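Local atomic coordinates of PGRP-Hd - Peptidoglycan recognition protein homologue (Alvinella pompejana, PDB entry 3EP1), a protein that probably recognises peptidoglycan in innate immune defence, as other members of the peptidoglycan recognition protein family, which is related to N-acetylmuramoyl-L-alanine amidases, do. Residues L151-P155 and A156-Q160; L83-Q86 and D87-Y91. All blocks are in the same frame, centred on the assembly; numbering follows the deposited sequence.

Contact 1. Residues L151-P155 and A156-Q160; sequences LRTTP and AMSGQ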
ATOM      1  N   LEU A 151      11.039 -12.402   3.870  1.00 28.01           N
ATOM      2  CA  LEU A 151      10.769 -12.933   2.543  1.00 27.49           C
ATOM      3  C   LEU A 151      11.529 -14.261   2.481  1.00 27.15           C
ATOM      4  O   LEU A 151      12.766 -14.280   2.387  1.00 27.79           O
ATOM      5  CB  LEU A 151      11.290 -11.965   1.488  1.00 28.27           C
ATOM      6  CG  LEU A 151      10.933 -12.238   0.029  1.00 29.69           C
ATOM      7  CD1 LEU A 151       9.435 -12.207  -0.143  1.00 29.19           C
ATOM      8  CD2 LEU A 151      11.583 -11.197  -0.859  1.00 28.07           C
ATOM      9  N   ARG A 152      10.787 -15.362   2.546  1.00 23.73           N
ATOM     10  CA  ARG A 152      11.368 -16.699   2.538  1.00 23.16           C
ATOM     11  C   ARG A 152      11.249 -17.454   1.211  1.00 22.02           C
ATOM     12  O   ARG A 152      10.213 -17.408   0.557  1.00 20.64           O
ATOM     13  CB  ARG A 152      10.704 -17.553   3.621  1.00 22.44           C
ATOM     14  CG  ARG A 152      10.815 -17.037   5.042  1.00 27.94           C
ATOM     15  CD  ARG A 152      10.115 -18.029   5.983  1.00 32.93           C
ATOM     16  NE  ARG A 152      10.376 -17.787   7.398  1.00 34.75           N
ATOM     17  CZ  ARG A 152      11.593 -17.699   7.928  1.00 37.54           C
ATOM     18  NH1 ARG A 152      12.665 -17.828   7.157  1.00 39.49           N
ATOM     19  NH2 ARG A 152      11.740 -17.496   9.230  1.00 39.18           N
ATOM     20  N   THR A 153      12.312 -18.165   0.842  1.00 21.27           N
ATOM     21  CA  THR A 153      12.332 -18.982  -0.370  1.00 20.93           C
ATOM     22  C   THR A 153      13.600 -19.841  -0.475  1.00 22.38           C
ATOM     23  O   THR A 153      14.482 -19.773   0.378  1.00 21.11           O
ATOM     24  CB  THR A 153      12.214 -18.119  -1.652  1.00 21.92           C
ATOM     25  OG1 THR A 153      11.884 -18.963  -2.764  1.00 21.46           O
ATOM     26  CG2 THR A 153      13.524 -17.400  -1.948  1.00 18.39           C
ATOM     27  N   THR A 154      13.662 -20.659  -1.522  1.00 23.93           N
ATOM     28  CA  THR A 154      14.798 -21.537  -1.802  1.00 23.64           C
ATOM     29  C   THR A 154      14.905 -21.643  -3.323  1.00 25.03           C
ATOM     30  O   THR A 154      13.991 -21.238  -4.041  1.00 25.17           O
ATOM     31  CB  THR A 154      14.595 -22.967  -1.228  1.00 23.39           C
ATOM     32  OG1 THR A 154      13.468 -23.583  -1.853  1.00 22.39           O
ATOM     33  CG2 THR A 154      14.367 -22.925   0.268  1.00 22.82           C
ATOM     34  N   PRO A 155      16.023 -22.176  -3.841  1.00 25.66           N
ATOM     35  CA  PRO A 155      16.142 -22.288  -5.298  1.00 25.66           C
ATOM     36  C   PRO A 155      15.061 -23.163  -5.920  1.00 25.02           C
ATOM     37  O   PRO A 155      14.654 -22.945  -7.062  1.00 24.49           O
ATOM     38  CB  PRO A 155      17.549 -22.861  -5.493  1.00 26.48           C
ATOM     39  CG  PRO A 155      17.791 -23.614  -4.218  1.00 27.92           C
ATOM     40  CD  PRO A 155      17.238 -22.674  -3.175  1.00 25.71           C
ATOM     41  N   ALA A 156      14.588 -24.144  -5.157  1.00 24.39           N
ATOM     42  CA  ALA A 156      13.555 -25.057  -5.631  1.00 23.26           C
ATOM     43  C   ALA A 156      12.200 -24.371  -5.741  1.00 22.29           C
ATOM     44  O   ALA A 156      11.411 -24.671  -6.633  1.00 21.05           O
ATOM     45  CB  ALA A 156      13.449 -26.248  -4.694  1.00 24.09           C
ATOM     46  N   MET A 157      11.945 -23.440  -4.831  1.00 21.39           N
ATOM     47  CA  MET A 157      10.684 -22.715  -4.795  1.00 20.21           C
ATOM     48  C   MET A 157      10.544 -21.615  -5.828  1.00 19.38           C
ATOM     49  O   MET A 157       9.521 -21.530  -6.511  1.00 20.93           O
ATOM     50  CB  MET A 157      10.484 -22.093  -3.419  1.00 19.74           C
ATOM     51  CG  MET A 157      10.250 -23.080  -2.312  1.00 21.59           C
ATOM     52  SD  MET A 157      10.313 -22.255  -0.714  1.00 22.94           S
ATOM     53  CE  MET A 157       9.081 -21.025  -0.890  1.00 21.18           C
ATOM     54  N   SER A 158      11.569 -20.774  -5.937  1.00 18.01           N
ATOM     55  CA  SER A 158      11.536 -19.636  -6.848  1.00 18.66           C
ATOM     56  C   SER A 158      12.648 -19.555  -7.893  1.00 19.85           C
ATOM     57  O   SER A 158      12.731 -18.582  -8.642  1.00 19.95           O
ATOM     58  CB  SER A 158      11.542 -18.350  -6.030  1.00 17.66           C
ATOM     59  OG  SER A 158      12.721 -18.261  -5.258  1.00 16.80           O
ATOM     60  N   GLY A 159      13.508 -20.559  -7.941  1.00 21.39           N
ATOM     61  CA  GLY A 159      14.585 -20.537  -8.913  1.00 23.60           C
ATOM     62  C   GLY A 159      15.895 -20.061  -8.321  1.00 24.32           C
ATOM     63  O   GLY A 159      15.931 -19.150  -7.493  1.00 24.32           O
ATOM     64  N   GLN A 160      16.975 -20.694  -8.762  1.00 25.74           N
ATOM     65  CA  GLN A 160      18.326 -20.382  -8.314  1.00 25.08           C
ATOM     66  C   GLN A 160      18.639 -18.904  -8.441  1.00 23.88           C
ATOM     67  O   GLN A 160      19.091 -18.273  -7.487  1.00 21.33           O
ATOM     68  CB  GLN A 160      19.329 -21.165  -9.146  1.00 27.22           C
ATOM     69  CG  GLN A 160      20.010 -22.304  -8.415  1.00 30.92           C
ATOM     70  CD  GLN A 160      20.879 -21.814  -7.293  1.00 30.04           C
ATOM     71  OE1 GLN A 160      21.494 -20.753  -7.396  1.00 32.18           O
ATOM     72  NE2 GLN A 160      20.952 -22.587  -6.217  1.00 28.64           N
TER
HETATM   73  O   HOH W   1      16.237 -23.238 -10.123  1.00 29.03           O
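Thr154 O gathers the amides at the start of the helix that follows it. Ser158 N bonds to Thr154 O at 3.1 Å, almost straight (175°) and with the donor nearly in line with the carbonyl, the i-to-i+4 geometry of an alpha helix; Met157 N reaches the same oxygen only weakly, at a poor angle. Thr154 is the N-cap. Its hydroxyl turns back over the helix start because chi1 of 63° sets it between the backbone N and the carbonyl carbon, and from there Thr154 OG1 accepts a weak capping bond from Met157 N at 3.3 Å. Met157 CG lies equally near that hydroxyl oxygen, with SD beside it, while the bend at chi3 brings Met157 CE to 3.9 Å from Thr153 CA. One residue earlier, the hydroxyls of two side chains meet end on, Thr153 OG1 to Ser158 OG at 2.7 Å. Thr153 OG1 is also hydrogen-bonded to Leu31 O, which ties the residue before the cap to strand 26-33. The helix is short: Gly159, with positive phi, leaves helical angles and is itself the N-cap of the next helix. The segment thus leads from edge strand 149-152, paired with strand 26-33, into helix 155-158, with Met157 against Trp32 and Pro155 against Tyr163 of helix 160-167.

Contact 2. Residues L83-Q86 and D87-Y91; sequences LIDQ and DGVIY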
ATOM      1  N   LEU A  83       0.103 -12.586  -7.242  1.00 12.58           N
ATOM      2  CA  LEU A  83       1.001 -13.038  -8.295  1.00 13.81           C
ATOM      3  C   LEU A  83       1.543 -11.788  -8.982  1.00 14.80           C
ATOM      4  O   LEU A  83       0.841 -10.790  -9.097  1.00 17.90           O
ATOM      5  CB  LEU A  83       0.267 -13.929  -9.303  1.00 13.18           C
ATOM      6  CG  LEU A  83      -0.461 -15.173  -8.788  1.00 14.58           C
ATOM      7  CD1 LEU A  83      -1.850 -14.788  -8.304  1.00 16.01           C
ATOM      8  CD2 LEU A  83      -0.573 -16.204  -9.903  1.00 16.39           C
ATOM      9  N   ILE A  84       2.785 -11.851  -9.446  1.00 16.04           N
ATOM     10  CA  ILE A  84       3.437 -10.707 -10.079  1.00 16.29           C
ATOM     11  C   ILE A  84       4.111 -11.110 -11.393  1.00 18.82           C
ATOM     12  O   ILE A  84       4.835 -12.102 -11.429  1.00 19.87           O
ATOM     13  CB  ILE A  84       4.512 -10.127  -9.114  1.00 17.12           C
ATOM     14  CG1 ILE A  84       3.887  -9.887  -7.732  1.00 17.95           C
ATOM     15  CG2 ILE A  84       5.120  -8.859  -9.692  1.00 15.93           C
ATOM     16  CD1 ILE A  84       4.846  -9.381  -6.669  1.00 17.92           C
ATOM     17  N   ASP A  85       3.870 -10.366 -12.472  1.00 20.54           N
ATOM     18  CA  ASP A  85       4.504 -10.698 -13.748  1.00 23.48           C
ATOM     19  C   ASP A  85       5.780  -9.885 -13.959  1.00 24.02           C
ATOM     20  O   ASP A  85       6.094  -8.993 -13.177  1.00 22.93           O
ATOM     21  CB  ASP A  85       3.543 -10.516 -14.943  1.00 23.37           C
ATOM     22  CG  ASP A  85       3.116  -9.074 -15.164  1.00 25.91           C
ATOM     23  OD1 ASP A  85       3.833  -8.145 -14.731  1.00 25.68           O
ATOM     24  OD2 ASP A  85       2.060  -8.874 -15.802  1.00 27.62           O
ATOM     25  N   GLN A  86       6.501 -10.190 -15.030  1.00 25.93           N
ATOM     26  CA  GLN A  86       7.777  -9.536 -15.317  1.00 27.74           C
ATOM     27  C   GLN A  86       7.741  -8.049 -15.662  1.00 28.57           C
ATOM     28  O   GLN A  86       8.787  -7.386 -15.709  1.00 27.06           O
ATOM     29  CB  GLN A  86       8.510 -10.348 -16.388  1.00 29.23           C
ATOM     30  CG  GLN A  86       8.721 -11.794 -15.920  1.00 32.90           C
ATOM     31  CD  GLN A  86       9.401 -12.679 -16.940  1.00 35.50           C
ATOM     32  OE1 GLN A  86       8.976 -12.749 -18.093  1.00 40.21           O
ATOM     33  NE2 GLN A  86      10.459 -13.374 -16.521  1.00 35.83           N
ATOM     34  N   ASP A  87       6.540  -7.516 -15.872  1.00 28.27           N
ATOM     35  CA  ASP A  87       6.389  -6.101 -16.166  1.00 28.00           C
ATOM     36  C   ASP A  87       5.930  -5.342 -14.932  1.00 26.56           C
ATOM     37  O   ASP A  87       5.541  -4.188 -15.025  1.00 27.11           O
ATOM     38  CB  ASP A  87       5.398  -5.885 -17.312  1.00 30.96           C
ATOM     39  CG  ASP A  87       5.965  -6.302 -18.654  1.00 33.34           C
ATOM     40  OD1 ASP A  87       7.062  -5.823 -19.012  1.00 36.93           O
ATOM     41  OD2 ASP A  87       5.320  -7.103 -19.360  1.00 36.26           O
ATOM     42  N   GLY A  88       5.972  -5.997 -13.775  1.00 27.03           N
ATOM     43  CA  GLY A  88       5.572  -5.342 -12.540  1.00 24.54           C
ATOM     44  C   GLY A  88       4.087  -5.294 -12.228  1.00 23.87           C
ATOM     45  O   GLY A  88       3.673  -4.619 -11.286  1.00 24.76           O
ATOM     46  N   VAL A  89       3.277  -6.001 -13.005  1.00 20.53           N
ATOM     47  CA  VAL A  89       1.841  -6.023 -12.770  1.00 18.74           C
ATOM     48  C   VAL A  89       1.520  -6.985 -11.623  1.00 19.21           C
ATOM     49  O   VAL A  89       1.954  -8.130 -11.627  1.00 19.64           O
ATOM     50  CB  VAL A  89       1.086  -6.476 -14.045  1.00 19.61           C
ATOM     51  CG1 VAL A  89      -0.416  -6.447 -13.806  1.00 18.09           C
ATOM     52  CG2 VAL A  89       1.469  -5.574 -15.224  1.00 21.01           C
ATOM     53  N   ILE A  90       0.763  -6.516 -10.639  1.00 18.28           N
ATOM     54  CA  ILE A  90       0.390  -7.350  -9.499  1.00 18.38           C
ATOM     55  C   ILE A  90      -1.053  -7.833  -9.628  1.00 18.35           C
ATOM     56  O   ILE A  90      -1.953  -7.029  -9.853  1.00 19.25           O
ATOM     57  CB  ILE A  90       0.507  -6.575  -8.168  1.00 16.85           C
ATOM     58  CG1 ILE A  90       1.927  -6.044  -7.978  1.00 18.26           C
ATOM     59  CG2 ILE A  90       0.154  -7.482  -7.012  1.00 17.66           C
ATOM     60  CD1 ILE A  90       2.120  -5.247  -6.682  1.00 20.63           C
ATOM     61  N   TYR A  91      -1.276  -9.136  -9.471  1.00 17.51           N
ATOM     62  CA  TYR A  91      -2.626  -9.683  -9.575  1.00 17.45           C
ATOM     63  C   TYR A  91      -3.124 -10.223  -8.254  1.00 16.95           C
ATOM     64  O   TYR A  91      -2.390 -10.877  -7.515  1.00 17.45           O
ATOM     65  CB  TYR A  91      -2.707 -10.822 -10.603  1.00 18.46           C
ATOM     66  CG  TYR A  91      -2.282 -10.447 -11.998  1.00 20.15           C
ATOM     67  CD1 TYR A  91      -0.949 -10.542 -12.383  1.00 21.57           C
ATOM     68  CD2 TYR A  91      -3.209  -9.982 -12.930  1.00 21.30           C
ATOM     69  CE1 TYR A  91      -0.544 -10.186 -13.658  1.00 24.62           C
ATOM     70  CE2 TYR A  91      -2.812  -9.620 -14.216  1.00 23.36           C
ATOM     71  CZ  TYR A  91      -1.481  -9.725 -14.572  1.00 23.85           C
ATOM     72  OH  TYR A  91      -1.067  -9.378 -15.843  1.00 28.54           O
TER
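Asp85 and Tyr91 meet on one side of the hairpin, carboxylate to phenol, and Leu83 is the partner of Tyr91 across the two strands. Chi1 of 65° places Asp85 CG between the backbone N and the carbonyl carbon, which folds the acid back over the turn. Asp85 OD1 then accepts two backbone amides, Val89 N at 2.8 Å and Asp87 N at 3.0 Å, the latter closing an Asx turn. They approach from opposite faces of the carboxylate, both well out of its plane, and this two-sided grip limits its rotation. Asp85 OD2 lies 3.1 Å from Val89 CB. It is also 3.2 Å from Tyr91 OH, close enough for a hydrogen bond. Asp85 OD2 sits at the ring's edge, near its plane, with the carboxylate turned 80° from the ring. The backbone identifies the loop as a type I turn with a G1 beta bulge: Gly88 N bonds to Asp85 O at 3.1 Å, Asp85 N bonds to Val89 O at 3.1 Å, and Gly88 has positive phi, where a side chain would strike the preceding carbonyl. With an alanine here in place of Asp85, the amides of Asp87 and Val89 would probably lose their shared acceptor and the turn one of its fastenings. Beyond the turn, Leu83 and Tyr91 form an antiparallel hydrogen-bonded pair, in which Tyr91 N meets Leu83 O at 2.7 Å and 175°. Ile84 and Ile90 are the adjoining non-hydrogen-bonded pair, with CG1 atoms 4.3 Å apart on the face packed against helix 126-141. On the other face, Leu83 and Tyr91 lie against helix 59-72, where Leu66 and Thr59 respectively receive them.

Overall arrangement
Contact 2 comes first along the chain and closes before contact 1 opens; their centres are about 17 Å apart and their nearest atoms about 8 Å, without touching. Both reach the same mixed sheet, at opposite margins: within this chain the hairpin of 83-91 includes outermost strand 90-92, whereas 151-160 begins in the other outermost strand, 149-152. Strands 110-115 and 26-33 lie between strand 82-84 and strand 149-152 and provide the connection, Leu83 touching Ala114 and Leu151 touching Ile29. Contact 2 therefore reverses the chain at one margin, while contact 1 passes it from the other into the C-terminal helices. A hairpin and a strand-to-helix junction thus lie at the two margins of the chain's own sheet, consistent with the amidase-like fold of the PGRP family.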